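Long-range contact in soluble epoxide hydrolase (Bacillus megaterium, PDB 4INZ), which belongs to the alpha/beta hydrolase fold, with a mixed, largely parallel beta sheet flanked by helices: residues 106-117 with 129-140. The protein carries 1 engineered substitution. Sequence-based numbering, arbitrary orientation.
Sequences SSCTLVVHDWGA and EYVQKLIAFNGP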
loop_
_atom_site.group_PDB
_atom_site.type_symbol
_atom_site.label_atom_id
_atom_site.label_comp_id
_atom_site.label_asym_id
_atom_site.label_seq_id
_atom_site.Cartn_x
_atom_site.Cartn_y
_atom_site.Cartn_z
ATOM N N SER A 106 4.292 19.542 -7.011
ATOM C CA SER A 106 4.826 18.955 -8.239
ATOM C C SER A 106 5.618 17.681 -7.934
ATOM O O SER A 106 6.005 16.945 -8.841
ATOM C CB SER A 106 5.701 19.963 -8.992
ATOM O OG SER A 106 6.800 20.387 -8.203
ATOM N N SER A 107 5.860 17.425 -6.652
ATOM C CA SER A 107 6.488 16.178 -6.238
ATOM C C SER A 107 6.271 15.951 -4.751
ATOM O O SER A 107 5.780 16.833 -4.046
ATOM C CB SER A 107 7.986 16.173 -6.560
ATOM O OG SER A 107 8.674 17.165 -5.816
ATOM N N CYS A 108 6.647 14.766 -4.279
ATOM C CA CYS A 108 6.435 14.404 -2.891
ATOM C C CYS A 108 7.410 13.326 -2.439
ATOM O O CYS A 108 8.127 12.736 -3.245
ATOM C CB CYS A 108 5.005 13.889 -2.699
ATOM S SG CYS A 108 4.656 12.271 -3.473
ATOM N N THR A 109 7.433 13.086 -1.136
ATOM C CA THR A 109 8.008 11.866 -0.600
ATOM C C THR A 109 6.836 10.910 -0.548
ATOM O O THR A 109 5.816 11.232 0.064
ATOM C CB THR A 109 8.545 12.092 0.810
ATOM O OG1 THR A 109 9.639 13.019 0.745
ATOM C CG2 THR A 109 9.032 10.776 1.422
ATOM N N LEU A 110 6.966 9.761 -1.214
ATOM C CA LEU A 110 5.876 8.796 -1.323
ATOM C C LEU A 110 6.120 7.595 -0.402
ATOM O O LEU A 110 7.162 6.936 -0.486
ATOM C CB LEU A 110 5.736 8.331 -2.774
ATOM C CG LEU A 110 4.467 7.552 -3.121
ATOM C CD1 LEU A 110 3.244 8.429 -2.909
ATOM C CD2 LEU A 110 4.522 7.042 -4.563
ATOM N N VAL A 111 5.156 7.314 0.473
ATOM C CA VAL A 111 5.292 6.251 1.479
ATOM C C VAL A 111 4.192 5.218 1.255
ATOM O O VAL A 111 3.012 5.563 1.258
ATOM C CB VAL A 111 5.168 6.833 2.897
ATOM C CG1 VAL A 111 5.497 5.765 3.955
ATOM C CG2 VAL A 111 6.081 8.034 3.039
ATOM N N VAL A 112 4.565 3.960 1.050
ATOM C CA VAL A 112 3.608 3.007 0.479
ATOM C C VAL A 112 3.652 1.629 1.126
ATOM O O VAL A 112 4.682 1.223 1.658
ATOM C CB VAL A 112 3.826 2.857 -1.046
ATOM C CG1 VAL A 112 3.707 4.219 -1.738
ATOM C CG2 VAL A 112 5.187 2.236 -1.335
ATOM N N HIS A 113 2.532 0.909 1.051
ATOM C CA HIS A 113 2.378 -0.388 1.712
ATOM C C HIS A 113 1.358 -1.239 0.946
ATOM O O HIS A 113 0.313 -0.733 0.538
ATOM C CB HIS A 113 1.900 -0.149 3.153
ATOM C CG HIS A 113 1.561 -1.387 3.921
ATOM N ND1 HIS A 113 2.464 -2.411 4.143
ATOM C CD2 HIS A 113 0.429 -1.737 4.577
ATOM C CE1 HIS A 113 1.891 -3.347 4.879
ATOM N NE2 HIS A 113 0.654 -2.963 5.152
ATOM N N ASP A 114 1.682 -2.512 0.726
ATOM C CA ASP A 114 0.727 -3.500 0.201
ATOM C C ASP A 114 0.191 -3.056 -1.173
ATOM O O ASP A 114 0.990 -2.769 -2.068
ATOM C CB ASP A 114 -0.387 -3.754 1.236
ATOM C CG ASP A 114 -1.258 -4.956 0.900
ATOM O OD1 ASP A 114 -0.868 -6.102 1.239
ATOM O OD2 ASP A 114 -2.340 -4.756 0.314
ATOM N N TRP A 115 -1.130 -2.977 -1.357
ATOM C CA TRP A 115 -1.659 -2.473 -2.631
ATOM C C TRP A 115 -1.127 -1.071 -2.921
ATOM O O TRP A 115 -0.874 -0.718 -4.074
ATOM C CB TRP A 115 -3.202 -2.477 -2.671
ATOM C CG TRP A 115 -3.756 -3.549 -3.567
ATOM C CD1 TRP A 115 -4.374 -4.706 -3.182
ATOM C CD2 TRP A 115 -3.712 -3.578 -4.998
ATOM N NE1 TRP A 115 -4.725 -5.448 -4.287
ATOM C CE2 TRP A 115 -4.326 -4.779 -5.414
ATOM C CE3 TRP A 115 -3.216 -2.701 -5.970
ATOM C CZ2 TRP A 115 -4.452 -5.129 -6.760
ATOM C CZ3 TRP A 115 -3.348 -3.048 -7.310
ATOM C CH2 TRP A 115 -3.958 -4.252 -7.690
ATOM N N GLY A 116 -0.965 -0.271 -1.873
ATOM C CA GLY A 116 -0.398 1.059 -2.014
ATOM C C GLY A 116 1.006 1.021 -2.594
ATOM O O GLY A 116 1.412 1.934 -3.310
ATOM N N ALA A 117 1.744 -0.038 -2.272
ATOM C CA ALA A 117 3.088 -0.244 -2.814
ATOM C C ALA A 117 3.048 -0.720 -4.270
ATOM O O ALA A 117 3.832 -0.262 -5.096
ATOM C CB ALA A 117 3.884 -1.214 -1.936
ATOM N N GLU A 129 9.564 11.920 -11.718
ATOM C CA GLU A 129 9.725 13.341 -11.436
ATOM C C GLU A 129 8.739 13.824 -10.364
ATOM O O GLU A 129 8.897 14.910 -9.807
ATOM C CB GLU A 129 9.603 14.174 -12.724
ATOM C CG GLU A 129 8.199 14.283 -13.303
ATOM C CD GLU A 129 7.811 13.104 -14.186
ATOM O OE1 GLU A 129 8.605 12.144 -14.304
ATOM O OE2 GLU A 129 6.702 13.148 -14.768
ATOM N N TYR A 130 7.728 13.012 -10.074
ATOM C CA TYR A 130 6.745 13.355 -9.053
ATOM C C TYR A 130 7.173 12.816 -7.690
ATOM O O TYR A 130 6.547 13.118 -6.675
ATOM C CB TYR A 130 5.383 12.761 -9.401
ATOM C CG TYR A 130 4.546 13.554 -10.386
ATOM C CD1 TYR A 130 3.456 14.307 -9.955
ATOM C CD2 TYR A 130 4.827 13.529 -11.744
ATOM C CE1 TYR A 130 2.672 15.022 -10.855
ATOM C CE2 TYR A 130 4.053 14.235 -12.648
ATOM C CZ TYR A 130 2.980 14.983 -12.199
ATOM O OH TYR A 130 2.213 15.685 -13.110
ATOM N N VAL A 131 8.233 12.014 -7.670
ATOM C CA VAL A 131 8.656 11.342 -6.443
ATOM C C VAL A 131 10.087 11.702 -6.030
ATOM O O VAL A 131 11.052 11.203 -6.607
ATOM C CB VAL A 131 8.526 9.812 -6.577
ATOM C CG1 VAL A 131 8.812 9.134 -5.242
ATOM C CG2 VAL A 131 7.138 9.441 -7.072
ATOM N N GLN A 132 10.219 12.564 -5.026
ATOM C CA GLN A 132 11.534 12.949 -4.520
ATOM C C GLN A 132 12.254 11.750 -3.916
ATOM O O GLN A 132 13.429 11.492 -4.200
ATOM C CB GLN A 132 11.395 14.032 -3.456
ATOM C CG GLN A 132 10.663 15.273 -3.921
ATOM C CD GLN A 132 10.348 16.203 -2.775
ATOM O OE1 GLN A 132 9.821 17.296 -2.973
ATOM N NE2 GLN A 132 10.669 15.771 -1.559
ATOM N N LYS A 133 11.538 11.034 -3.059
ATOM C CA LYS A 133 12.060 9.837 -2.421
ATOM C C LYS A 133 10.899 8.886 -2.204
ATOM O O LYS A 133 9.757 9.321 -2.022
ATOM C CB LYS A 133 12.694 10.164 -1.066
ATOM C CG LYS A 133 13.904 11.087 -1.110
ATOM C CD LYS A 133 14.553 11.146 0.267
ATOM C CE LYS A 133 15.862 11.903 0.240
ATOM N NZ LYS A 133 15.630 13.343 0.057
ATOM N N LEU A 134 11.198 7.592 -2.211
ATOM C CA LEU A 134 10.189 6.560 -2.012
ATOM C C LEU A 134 10.512 5.740 -0.772
ATOM O O LEU A 134 11.643 5.272 -0.610
ATOM C CB LEU A 134 10.124 5.641 -3.233
ATOM C CG LEU A 134 9.176 4.448 -3.130
ATOM C CD1 LEU A 134 7.730 4.928 -3.111
ATOM C CD2 LEU A 134 9.414 3.466 -4.291
ATOM N N ILE A 135 9.519 5.576 0.102
ATOM C CA ILE A 135 9.655 4.702 1.256
ATOM C C ILE A 135 8.624 3.597 1.113
ATOM O O ILE A 135 7.417 3.858 1.132
ATOM C CB ILE A 135 9.426 5.461 2.573
ATOM C CG1 ILE A 135 10.406 6.632 2.685
ATOM C CG2 ILE A 135 9.556 4.511 3.764
ATOM C CD1 ILE A 135 10.240 7.466 3.950
ATOM N N ALA A 136 9.101 2.368 0.934
ATOM C CA ALA A 136 8.211 1.245 0.671
ATOM C C ALA A 136 8.249 0.222 1.798
ATOM O O ALA A 136 9.325 -0.230 2.192
ATOM C CB ALA A 136 8.588 0.582 -0.639
ATOM N N PHE A 137 7.066 -0.137 2.299
ATOM C CA PHE A 137 6.913 -1.215 3.277
ATOM C C PHE A 137 6.521 -2.513 2.563
ATOM O O PHE A 137 6.491 -2.562 1.335
ATOM C CB PHE A 137 5.857 -0.832 4.337
ATOM C CG PHE A 137 6.272 0.320 5.206
ATOM C CD1 PHE A 137 6.797 0.094 6.478
ATOM C CD2 PHE A 137 6.151 1.633 4.754
ATOM C CE1 PHE A 137 7.194 1.162 7.287
ATOM C CE2 PHE A 137 6.557 2.704 5.552
ATOM C CZ PHE A 137 7.073 2.472 6.819
ATOM N N ASN A 138 6.225 -3.562 3.327
ATOM C CA ASN A 138 5.860 -4.853 2.739
ATOM C C ASN A 138 4.872 -4.716 1.587
ATOM O O ASN A 138 3.821 -4.108 1.745
ATOM C CB ASN A 138 5.268 -5.779 3.804
ATOM C CG ASN A 138 6.286 -6.197 4.823
ATOM O OD1 ASN A 138 6.578 -7.389 4.979
ATOM N ND2 ASN A 138 6.864 -5.221 5.506
ATOM N N GLY A 139 5.210 -5.295 0.441
ATOM C CA GLY A 139 4.381 -5.208 -0.751
ATOM C C GLY A 139 5.239 -5.528 -1.958
ATOM O O GLY A 139 6.445 -5.700 -1.827
ATOM N N PRO A 140 4.626 -5.602 -3.144
ATOM C CA PRO A 140 5.374 -6.107 -4.301
ATOM C C PRO A 140 6.174 -5.044 -5.062
ATOM O O PRO A 140 5.616 -4.032 -5.493
ATOM C CB PRO A 140 4.270 -6.674 -5.193
ATOM C CG PRO A 140 3.087 -5.761 -4.913
ATOM C CD PRO A 140 3.196 -5.403 -3.438
#
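F137 and V112 meet across neighbouring parallel strands, 133-137 and 108-112, of the central sheet of the alpha/beta hydrolase fold; helix 115-126 connects them in sequence, making a beta-alpha-beta unit. F137 N donates to V112 O at 2.8 Å. L110 bonds on both sides of the strand pairing, its N donating to K133 O and its O accepting from I135 N, and V112 N likewise donates to I135 O.

The F137 CB lies 3.6 Å from V112 O and CG 4.0 Å from the same oxygen. With CG beside its own backbone N (chi1 -66°) the ring turns its edge to the neighbouring strand: CD2 is 3.5 Å from V112 O, and farther out CE2 meets V111 CG1 at 3.6 Å, both partners in the ring plane. Helix 291-303 packs on the face of the sheet carrying V111 and I135, through V294 against F137 and M298 against I135. On the opposite face of the sheet, V112 CG2 touches A136 CB at 3.8 Å, and L134 CD1 fits against L110 CB.

Beyond the strands, D114, with a positive phi of 59°, occupies the sharp strand-to-helix turn known in this fold as the nucleophile elbow. D114 N donates to N138 O at 2.9 Å.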